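Local atomic coordinates of C2 toxin component I (Clostridium botulinum, PDB entry 2J3Z), a protein that acts as the ADP-ribosyltransferase half of the binary C2 toxin, probably transferring ADP-ribose from NAD to actin of the host cell. Residues R299-I304 and F363-R368; S347-K352 and Q388-N393; P305-S310 and D334-K339. The protein carries 1 engineered substitution. All blocks are in the same frame, centred on the assembly; numbering follows the deposited sequence.

Contact 1 (R299-I304 and F363-R368). With SO4 (sulfate ion), chain M.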
loop_
_atom_site.group_PDB
_atom_site.type_symbol
_atom_site.label_atom_id
_atom_site.label_comp_id
_atom_site.label_asym_id
_atom_site.label_seq_id
_atom_site.Cartn_x
_atom_site.Cartn_y
_atom_site.Cartn_z
ATOM N N ARG A 299 6.084 10.123 -0.971
ATOM C CA ARG A 299 6.882 11.056 -1.750
ATOM C C ARG A 299 6.599 10.812 -3.222
ATOM O O ARG A 299 7.019 9.804 -3.779
ATOM C CB ARG A 299 8.382 10.856 -1.468
ATOM C CG ARG A 299 9.278 11.834 -2.151
ATOM C CD ARG A 299 10.759 11.706 -1.669
ATOM N NE ARG A 299 11.632 12.417 -2.609
ATOM C CZ ARG A 299 11.800 13.738 -2.661
ATOM N NH1 ARG A 299 12.597 14.257 -3.584
ATOM N NH2 ARG A 299 11.173 14.532 -1.806
ATOM N N ARG A 300 5.880 11.727 -3.852
ATOM C CA ARG A 300 5.655 11.640 -5.288
ATOM C C ARG A 300 6.829 12.305 -6.010
ATOM O O ARG A 300 7.251 13.424 -5.646
ATOM C CB ARG A 300 4.313 12.294 -5.664
ATOM C CG ARG A 300 3.062 11.513 -5.199
ATOM C CD ARG A 300 1.769 12.166 -5.669
ATOM N NE ARG A 300 0.633 11.237 -5.559
ATOM C CZ ARG A 300 0.116 10.533 -6.577
ATOM N NH1 ARG A 300 0.599 10.660 -7.816
ATOM N NH2 ARG A 300 -0.904 9.700 -6.353
ATOM N N VAL A 301 7.347 11.616 -7.030
ATOM C CA VAL A 301 8.459 12.105 -7.864
ATOM C C VAL A 301 8.185 11.829 -9.346
ATOM O O VAL A 301 7.234 11.108 -9.687
ATOM C CB VAL A 301 9.869 11.489 -7.452
ATOM C CG1 VAL A 301 10.202 11.744 -5.995
ATOM C CG2 VAL A 301 9.970 9.971 -7.786
ATOM N N ASP A 302 9.026 12.379 -10.225
ATOM C CA ASP A 302 8.923 12.073 -11.663
ATOM C C ASP A 302 9.935 10.998 -12.127
ATOM O O ASP A 302 10.468 10.255 -11.295
ATOM C CB ASP A 302 8.969 13.362 -12.500
ATOM C CG ASP A 302 10.316 14.074 -12.442
ATOM O OD1 ASP A 302 11.306 13.577 -11.835
ATOM O OD2 ASP A 302 10.378 15.167 -13.043
ATOM N N GLY A 303 10.192 10.897 -13.425
ATOM C CA GLY A 303 11.051 9.832 -13.945
ATOM C C GLY A 303 12.511 9.875 -13.518
ATOM O O GLY A 303 13.183 8.849 -13.453
ATOM N N ILE A 304 12.987 11.073 -13.209
ATOM C CA ILE A 304 14.399 11.372 -12.982
ATOM C C ILE A 304 15.191 10.396 -12.080
ATOM O O ILE A 304 16.250 9.939 -12.505
ATOM C CB ILE A 304 14.590 12.862 -12.518
ATOM C CG1 ILE A 304 13.987 13.861 -13.537
ATOM C CG2 ILE A 304 16.065 13.173 -12.201
ATOM C CD1 ILE A 304 14.198 13.524 -15.028
ATOM N N PHE A 363 5.390 8.421 -10.016
ATOM C CA PHE A 363 6.128 7.453 -9.219
ATOM C C PHE A 363 5.895 7.826 -7.753
ATOM O O PHE A 363 6.404 8.838 -7.263
ATOM C CB PHE A 363 7.629 7.471 -9.596
ATOM C CG PHE A 363 7.890 7.321 -11.084
ATOM C CD1 PHE A 363 8.256 6.092 -11.619
ATOM C CD2 PHE A 363 7.746 8.419 -11.957
ATOM C CE1 PHE A 363 8.488 5.954 -12.988
ATOM C CE2 PHE A 363 7.952 8.287 -13.326
ATOM C CZ PHE A 363 8.333 7.050 -13.848
ATOM N N ILE A 364 5.110 6.997 -7.073
ATOM C CA ILE A 364 4.590 7.287 -5.768
ATOM C C ILE A 364 5.295 6.356 -4.848
ATOM O O ILE A 364 4.922 5.192 -4.775
ATOM C CB ILE A 364 3.055 6.986 -5.684
ATOM C CG1 ILE A 364 2.266 7.727 -6.771
ATOM C CG2 ILE A 364 2.502 7.332 -4.295
ATOM C CD1 ILE A 364 0.901 7.067 -7.131
ATOM N N PHE A 365 6.340 6.851 -4.176
ATOM C CA PHE A 365 7.011 6.093 -3.137
ATOM C C PHE A 365 6.107 5.978 -1.890
ATOM O O PHE A 365 5.670 6.994 -1.317
ATOM C CB PHE A 365 8.292 6.794 -2.720
ATOM C CG PHE A 365 9.448 6.600 -3.658
ATOM C CD1 PHE A 365 10.009 5.333 -3.855
ATOM C CD2 PHE A 365 10.008 7.698 -4.314
ATOM C CE1 PHE A 365 11.105 5.164 -4.705
ATOM C CE2 PHE A 365 11.100 7.530 -5.179
ATOM C CZ PHE A 365 11.648 6.264 -5.364
ATOM N N ARG A 366 5.830 4.749 -1.486
ATOM C CA ARG A 366 5.087 4.478 -0.271
ATOM C C ARG A 366 6.125 3.887 0.684
ATOM O O ARG A 366 6.527 2.711 0.567
ATOM C CB ARG A 366 3.916 3.538 -0.544
ATOM C CG ARG A 366 3.127 3.107 0.670
ATOM C CD ARG A 366 1.823 2.340 0.265
ATOM N NE ARG A 366 1.099 1.880 1.439
ATOM C CZ ARG A 366 1.255 0.682 2.014
ATOM N NH1 ARG A 366 2.110 -0.204 1.502
ATOM N NH2 ARG A 366 0.550 0.356 3.110
ATOM N N LEU A 367 6.534 4.740 1.630
ATOM C CA LEU A 367 7.743 4.551 2.424
ATOM C C LEU A 367 7.425 4.092 3.808
ATOM O O LEU A 367 6.693 4.750 4.525
ATOM C CB LEU A 367 8.501 5.879 2.535
ATOM C CG LEU A 367 9.592 6.332 1.555
ATOM C CD1 LEU A 367 9.825 5.467 0.297
ATOM C CD2 LEU A 367 9.341 7.764 1.190
ATOM N N ARG A 368 8.001 2.960 4.177
ATOM C CA ARG A 368 7.892 2.466 5.520
ATOM C C ARG A 368 9.009 3.119 6.305
ATOM O O ARG A 368 10.194 2.807 6.102
ATOM C CB ARG A 368 8.019 0.932 5.583
ATOM C CG ARG A 368 7.704 0.378 6.985
ATOM C CD ARG A 368 7.801 -1.149 7.141
ATOM N NE ARG A 368 6.946 -1.851 6.184
ATOM C CZ ARG A 368 7.353 -2.847 5.385
ATOM N NH1 ARG A 368 6.499 -3.434 4.534
ATOM N NH2 ARG A 368 8.611 -3.277 5.438
HETATM S S SO4 M . 12.775 17.927 -4.036
HETATM O O1 SO4 M . 13.642 16.763 -4.204
HETATM O O2 SO4 M . 11.483 17.746 -4.712
HETATM O O3 SO4 M . 12.511 18.106 -2.599
HETATM O O4 SO4 M . 13.415 19.101 -4.634
#

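Contact 2 (S347-K352 and Q388-N393). With GOL (glycerol), chain J; SO4 (sulfate ion), chain O.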
loop_
_atom_site.group_PDB
_atom_site.type_symbol
_atom_site.label_atom_id
_atom_site.label_comp_id
_atom_site.label_asym_id
_atom_site.label_seq_id
_atom_site.Cartn_x
_atom_site.Cartn_y
_atom_site.Cartn_z
ATOM N N SER A 347 15.085 14.442 2.307
ATOM C CA SER A 347 13.934 14.120 1.470
ATOM C C SER A 347 12.679 14.519 2.164
ATOM O O SER A 347 12.438 14.143 3.305
ATOM C CB SER A 347 13.859 12.643 1.079
ATOM O OG SER A 347 15.132 12.055 1.159
ATOM N N SER A 348 11.905 15.306 1.435
ATOM C CA SER A 348 10.578 15.712 1.783
ATOM C C SER A 348 9.590 14.577 1.580
ATOM O O SER A 348 9.657 13.862 0.593
ATOM C CB SER A 348 10.162 16.813 0.836
ATOM O OG SER A 348 9.212 17.571 1.516
ATOM N N THR A 349 8.654 14.442 2.508
ATOM C CA THR A 349 7.685 13.348 2.556
ATOM C C THR A 349 6.422 13.930 3.176
ATOM O O THR A 349 6.511 14.927 3.917
ATOM C CB THR A 349 8.281 12.238 3.430
ATOM O OG1 THR A 349 8.612 11.121 2.612
ATOM C CG2 THR A 349 7.391 11.825 4.524
ATOM N N SER A 350 5.262 13.347 2.878
ATOM C CA SER A 350 4.009 13.796 3.491
ATOM C C SER A 350 3.210 12.601 3.989
ATOM O O SER A 350 3.345 11.511 3.451
ATOM C CB SER A 350 3.155 14.599 2.498
ATOM O OG SER A 350 1.911 15.035 3.057
ATOM N N LEU A 351 2.362 12.823 4.999
ATOM C CA LEU A 351 1.369 11.837 5.408
ATOM C C LEU A 351 0.333 11.604 4.302
ATOM O O LEU A 351 -0.325 10.547 4.281
ATOM C CB LEU A 351 0.684 12.263 6.730
ATOM C CG LEU A 351 1.579 12.198 7.974
ATOM C CD1 LEU A 351 0.804 12.325 9.286
ATOM C CD2 LEU A 351 2.377 10.906 7.979
ATOM N N LYS A 352 0.181 12.599 3.417
ATOM C CA LYS A 352 -0.798 12.573 2.323
ATOM C C LYS A 352 -0.137 11.962 1.084
ATOM O O LYS A 352 0.956 12.392 0.680
ATOM C CB LYS A 352 -1.347 13.989 2.028
ATOM C CG LYS A 352 -2.166 14.578 3.178
ATOM C CD LYS A 352 -2.525 16.060 3.023
ATOM C CE LYS A 352 -3.922 16.279 2.461
ATOM N NZ LYS A 352 -4.608 17.525 3.038
ATOM N N GLN A 388 1.469 18.508 5.997
ATOM C CA GLN A 388 1.684 17.275 6.760
ATOM C C GLN A 388 3.009 16.608 6.387
ATOM O O GLN A 388 3.065 15.408 6.097
ATOM C CB GLN A 388 0.515 16.312 6.558
ATOM C CG GLN A 388 -0.819 16.882 7.036
ATOM C CD GLN A 388 -1.888 15.853 7.034
ATOM O OE1 GLN A 388 -1.592 14.667 7.005
ATOM N NE2 GLN A 388 -3.148 16.286 7.050
ATOM N N GLU A 389 4.070 17.403 6.400
ATOM C CA GLU A 389 5.374 16.937 5.961
ATOM C C GLU A 389 6.180 16.239 7.036
ATOM O O GLU A 389 6.296 16.727 8.157
ATOM C CB GLU A 389 6.225 18.099 5.402
ATOM C CG GLU A 389 7.678 17.626 5.095
ATOM C CD GLU A 389 8.532 18.634 4.336
ATOM O OE1 GLU A 389 7.982 19.606 3.787
ATOM O OE2 GLU A 389 9.778 18.439 4.300
ATOM N N ILE A 390 6.750 15.101 6.670
ATOM C CA ILE A 390 7.848 14.507 7.449
ATOM C C ILE A 390 9.154 14.716 6.692
ATOM O O ILE A 390 9.302 14.236 5.560
ATOM C CB ILE A 390 7.609 13.008 7.783
ATOM C CG1 ILE A 390 6.418 12.892 8.767
ATOM C CG2 ILE A 390 8.930 12.353 8.305
ATOM C CD1 ILE A 390 5.978 11.511 9.161
ATOM N N LEU A 391 10.087 15.471 7.270
ATOM C CA LEU A 391 11.375 15.629 6.605
ATOM C C LEU A 391 12.324 14.519 7.043
ATOM O O LEU A 391 12.606 14.400 8.233
ATOM C CB LEU A 391 11.999 16.993 6.913
ATOM C CG LEU A 391 13.324 17.336 6.215
ATOM C CD1 LEU A 391 13.162 17.536 4.710
ATOM C CD2 LEU A 391 13.931 18.572 6.792
ATOM N N LEU A 392 12.827 13.727 6.091
ATOM C CA LEU A 392 13.810 12.677 6.417
ATOM C C LEU A 392 15.245 13.151 6.277
ATOM O O LEU A 392 15.560 13.949 5.410
ATOM C CB LEU A 392 13.656 11.426 5.536
ATOM C CG LEU A 392 12.356 10.663 5.502
ATOM C CD1 LEU A 392 12.501 9.628 4.413
ATOM C CD2 LEU A 392 12.025 10.043 6.884
ATOM N N ASN A 393 16.118 12.610 7.109
ATOM C CA ASN A 393 17.528 12.985 7.041
ATOM C C ASN A 393 18.134 12.707 5.660
ATOM O O ASN A 393 17.689 11.801 4.951
ATOM C CB ASN A 393 18.313 12.250 8.133
ATOM C CG ASN A 393 19.658 12.880 8.410
ATOM O OD1 ASN A 393 19.836 14.087 8.254
ATOM N ND2 ASN A 393 20.623 12.057 8.805
HETATM C C1 GOL J . 10.778 22.637 1.394
HETATM O O1 GOL J . 10.411 23.718 2.223
HETATM C C2 GOL J . 10.373 21.325 2.038
HETATM O O2 GOL J . 9.633 20.573 1.095
HETATM C C3 GOL J . 11.604 20.594 2.588
HETATM O O3 GOL J . 12.374 19.903 1.611
HETATM S S SO4 O . -4.606 18.517 -1.177
HETATM O O1 SO4 O . -3.359 19.162 -1.606
HETATM O O2 SO4 O . -5.754 19.195 -1.797
HETATM O O3 SO4 O . -4.657 17.069 -1.513
HETATM O O4 SO4 O . -4.679 18.599 0.288
HETATM O O HOH W 1 17.366 11.556 2.256
#

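Contact 3 (P305-S310 and D334-K339)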
loop_
_atom_site.group_PDB
_atom_site.type_symbol
_atom_site.label_atom_id
_atom_site.label_comp_id
_atom_site.label_asym_id
_atom_site.label_seq_id
_atom_site.Cartn_x
_atom_site.Cartn_y
_atom_site.Cartn_z
ATOM N N PRO A 305 14.696 10.067 -10.865
ATOM C CA PRO A 305 15.463 9.108 -10.031
ATOM C C PRO A 305 15.625 7.693 -10.632
ATOM O O PRO A 305 16.461 6.909 -10.144
ATOM C CB PRO A 305 14.650 9.033 -8.729
ATOM C CG PRO A 305 13.776 10.280 -8.734
ATOM C CD PRO A 305 13.454 10.502 -10.179
ATOM N N PHE A 306 14.867 7.407 -11.695
ATOM C CA PHE A 306 14.824 6.098 -12.360
ATOM C C PHE A 306 15.464 6.157 -13.743
ATOM O O PHE A 306 15.299 5.243 -14.567
ATOM C CB PHE A 306 13.363 5.620 -12.454
ATOM C CG PHE A 306 12.648 5.670 -11.142
ATOM C CD1 PHE A 306 12.899 4.709 -10.160
ATOM C CD2 PHE A 306 11.783 6.696 -10.856
ATOM C CE1 PHE A 306 12.270 4.757 -8.927
ATOM C CE2 PHE A 306 11.140 6.749 -9.625
ATOM C CZ PHE A 306 11.387 5.783 -8.662
ATOM N N ASP A 307 16.190 7.253 -13.991
ATOM C CA ASP A 307 16.923 7.477 -15.228
ATOM C C ASP A 307 15.990 7.512 -16.441
ATOM O O ASP A 307 16.320 7.009 -17.517
ATOM C CB ASP A 307 18.049 6.432 -15.366
ATOM C CG ASP A 307 18.940 6.374 -14.122
ATOM O OD1 ASP A 307 19.092 5.271 -13.527
ATOM O OD2 ASP A 307 19.480 7.448 -13.719
ATOM N N LEU A 308 14.822 8.110 -16.247
ATOM C CA LEU A 308 13.771 8.185 -17.261
ATOM C C LEU A 308 13.464 9.653 -17.519
ATOM O O LEU A 308 13.684 10.490 -16.651
ATOM C CB LEU A 308 12.494 7.468 -16.773
ATOM C CG LEU A 308 12.406 5.934 -16.710
ATOM C CD1 LEU A 308 11.114 5.496 -16.061
ATOM C CD2 LEU A 308 12.506 5.303 -18.102
ATOM N N PRO A 309 12.953 9.986 -18.716
ATOM C CA PRO A 309 12.535 11.371 -18.932
ATOM C C PRO A 309 11.580 11.837 -17.828
ATOM O O PRO A 309 10.761 11.036 -17.349
ATOM C CB PRO A 309 11.809 11.287 -20.272
ATOM C CG PRO A 309 12.492 10.196 -20.973
ATOM C CD PRO A 309 12.743 9.170 -19.919
ATOM N N SER A 310 11.685 13.105 -17.414
ATOM C CA SER A 310 10.753 13.645 -16.409
ATOM C C SER A 310 9.296 13.516 -16.876
ATOM O O SER A 310 8.438 13.161 -16.080
ATOM C CB SER A 310 11.094 15.089 -15.993
ATOM O OG SER A 310 10.755 16.045 -16.991
ATOM N N ASP A 334 10.130 -5.019 -13.358
ATOM C CA ASP A 334 11.178 -6.031 -13.374
ATOM C C ASP A 334 12.552 -5.410 -13.118
ATOM O O ASP A 334 13.427 -6.027 -12.498
ATOM C CB ASP A 334 11.185 -6.803 -14.699
ATOM C CG ASP A 334 10.013 -7.762 -14.834
ATOM O OD1 ASP A 334 9.218 -7.912 -13.885
ATOM O OD2 ASP A 334 9.877 -8.374 -15.910
ATOM N N LYS A 335 12.748 -4.195 -13.618
ATOM C CA LYS A 335 14.009 -3.510 -13.427
ATOM C C LYS A 335 14.156 -2.983 -11.998
ATOM O O LYS A 335 15.250 -3.030 -11.444
ATOM C CB LYS A 335 14.175 -2.377 -14.447
ATOM C CG LYS A 335 15.462 -1.614 -14.295
ATOM C CD LYS A 335 15.613 -0.504 -15.322
ATOM C CE LYS A 335 16.844 0.337 -14.999
ATOM N NZ LYS A 335 17.063 1.473 -15.950
ATOM N N TRP A 336 13.077 -2.485 -11.404
ATOM C CA TRP A 336 13.202 -1.744 -10.138
ATOM C C TRP A 336 12.844 -2.458 -8.815
ATOM O O TRP A 336 13.288 -2.019 -7.744
ATOM C CB TRP A 336 12.502 -0.384 -10.257
ATOM C CG TRP A 336 13.274 0.531 -11.161
ATOM C CD1 TRP A 336 12.992 0.820 -12.469
ATOM C CD2 TRP A 336 14.473 1.250 -10.841
ATOM N NE1 TRP A 336 13.933 1.679 -12.981
ATOM C CE2 TRP A 336 14.854 1.963 -12.004
ATOM C CE3 TRP A 336 15.256 1.382 -9.675
ATOM C CZ2 TRP A 336 15.987 2.786 -12.042
ATOM C CZ3 TRP A 336 16.391 2.201 -9.715
ATOM C CH2 TRP A 336 16.736 2.896 -10.894
ATOM N N THR A 337 12.072 -3.548 -8.878
ATOM C CA THR A 337 11.769 -4.312 -7.659
ATOM C C THR A 337 13.075 -4.835 -7.049
ATOM O O THR A 337 13.876 -5.470 -7.735
ATOM C CB THR A 337 10.710 -5.436 -7.880
ATOM O OG1 THR A 337 9.487 -4.856 -8.394
ATOM C CG2 THR A 337 10.380 -6.132 -6.564
ATOM N N GLY A 338 13.285 -4.523 -5.767
ATOM C CA GLY A 338 14.486 -4.925 -5.032
ATOM C C GLY A 338 15.642 -3.931 -5.086
ATOM O O GLY A 338 16.673 -4.159 -4.463
ATOM N N LYS A 339 15.484 -2.834 -5.829
ATOM C CA LYS A 339 16.557 -1.852 -5.984
ATOM C C LYS A 339 16.505 -0.784 -4.899
ATOM O O LYS A 339 15.454 -0.506 -4.318
ATOM C CB LYS A 339 16.501 -1.189 -7.370
ATOM C CG LYS A 339 16.606 -2.147 -8.530
ATOM C CD LYS A 339 17.936 -2.055 -9.197
ATOM C CE LYS A 339 17.996 -2.865 -10.516
ATOM N NZ LYS A 339 19.186 -2.424 -11.343
#

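Contact 1 (R299-I304 and F363-R368)
Arg300 lies with its guanidinium flat over an aliphatic side chain: Ile364 CG1 sits 3.4 Å above the guanidinium plane, over its centre, and Ile364 CD1 comes to 3.3 Å from Arg300 NH2. The two side chains run alongside each other and point the same way, off the face of the sheet that carries this non-hydrogen-bonded pair. Three bonds fix the position and rotation of the guanidinium over Ile364: NE donates to Ser353 O, NH1 to Gln418 OE1 and NH2 to Thr354 OG1. Beneath it, strands 299-301 and 363-368 run antiparallel. Two hydrogen-bonded pairs flank the Arg300-Ile364 position. In one, Val301 N gives a nearly straight bond to Phe363 O (2.9 Å, 167°), and that oxygen also meets the CA-H of Arg300. In the other, Arg299 N reaches Phe365 O at 3.2 Å, and Phe365 N returns a bond to Arg299 O.

On the other sheet face, Val301 CG2 wedges between Phe363 CB and the Phe365 ring, touching Phe365 CE2 at 3.7 Å. The Phe363 ring turns toward the chain leaving the strand, with CD2 at 3.3 Å from Asp302 O. Arg299 shares this face. Arg299 CG stands anti to the backbone N (chi1 -176°) and the chain stays extended to NE, which brings Arg299 NH1 to within 2.8 Å of sulfate O1; Arg265 binds the same ion. NH2 turns to Ser348 O. An arginine on this strand is the first element of the R-S-E signature of such transferases, and Arg299 is probably that arginine. The sulfate, probably from the crystallisation liquor, is consistent with a site suited to an anion such as a phosphate of NAD.

Contact 2 (S347-K352 and Q388-N393)
Lys352 CG and CD lie over one face of the Gln388 carboxamide, with Lys352 CD 4.1 Å from Gln388 CD and the two chains crossing at about a right angle. Leu351 CB sits at the edge of this group, near its plane, 3.3 Å from Gln388 OE1, an oxygen that also accepts from Ser226 N. The other flat group is the Glu389 carboxylate. Ser348 OG stands over one face of it, 3.0 Å from Glu389 OE2, and glycerol O2 comes in obliquely beyond Glu389 OE1, tilted to that same side, in a weak bond. Glu389 CG lies anti to the backbone N (chi1 173°), and the chain extends from there toward Ser348.

The strands are antiparallel, and Leu392 N donates to Ser347 O at 2.8 Å. Ser348-Thr349-Ser350 matches the STS motif of R-S-E ADP-ribosyltransferases, and Glu387-Gln388-Glu389 their ExE motif, so this pairing probably sets the two motifs side by side in the NAD site.

Ser350 OG forms an ST turn, taking the N-H of Lys352 at 3.0 Å, and is also bonded to Glu387 O. Close by, Leu351 N donates to Gln388 O. Thr349 packs tightly alongside Ile390, its CG2 3.5 Å from Ile390 CB, while its buried OG1 has no partner in the model. Lys352 NZ binds a sulfate oxygen, O4, and pairs with Asp386.

Contact 3 (P305-S310 and D334-K339)
Aromatic contact dominates here. Phe306 turns its edge to the face of Trp336 in a T-shaped pair, with ring centroids 5.2 Å apart (Phe306 to the six-membered ring of Trp336) and planes at 83°. The touching atom is Phe306 CD1, which stands 3.8 Å above the indole plane, over its centre. With CG of Phe306 anti to its carbonyl carbon (chi1 -51°), that edge is brought down onto the indole. Phe332 joins both rings, edge-to-face with Phe306, and Phe306 also stacks with Phe363.

Apolar contacts widen the pair. The loop backbone lies over the same face of the indole, Phe306 CA 3.5 Å from Trp336 CZ2. On the opposite indole face lies Lys335 CG, 3.8 Å above the plane toward the rim, so the ring is sandwiched between a phenyl edge and a methylene chain. Pro305 CB lies over the margin of one face of the Phe306 ring.

Polar contributions are slight, and no hydrogen bond joins the two segments. Asp307 OD1 comes to the indole edge, 4.2 Å from Trp336 CZ2. Lys335 NZ, of opposite charge, is 4.9 Å from Asp307 OD1; they do not form a salt bridge, though they may attract weakly.

A type II turn from Trp336 to Lys339, closed by Lys339 N to Trp336 O at 3.0 Å, takes the chain from helix 326-336 into strand 340-341, with Gly338 at backbone angles that call for glycine. The contact thus packs the loop after strand 295-301 against a helix-to-strand junction in the ADP-ribosyltransferase domain.

How the contacts relate
Contacts 1 and 2 are both strand pairings, but in different sheets: 299-304 with 363-368 belongs to the five-stranded sheet, 347-352 with 388-393 to a separate three-stranded one. The two sheets meet where Leu367 of contact 1 packs on Thr349 of contact 2, and both contacts probably serve one NAD site. Contact 2 is the most buried; contact 1 is partly buried. Contact 3 joins a loop to the end of a helix, with Asp307 and Lys335 exposed on its outer side and aromatic packing in place of backbone bonds. It adjoins contact 1 where Phe306 meets Phe365, but stays about 10 Å from contact 2 at the nearest atoms.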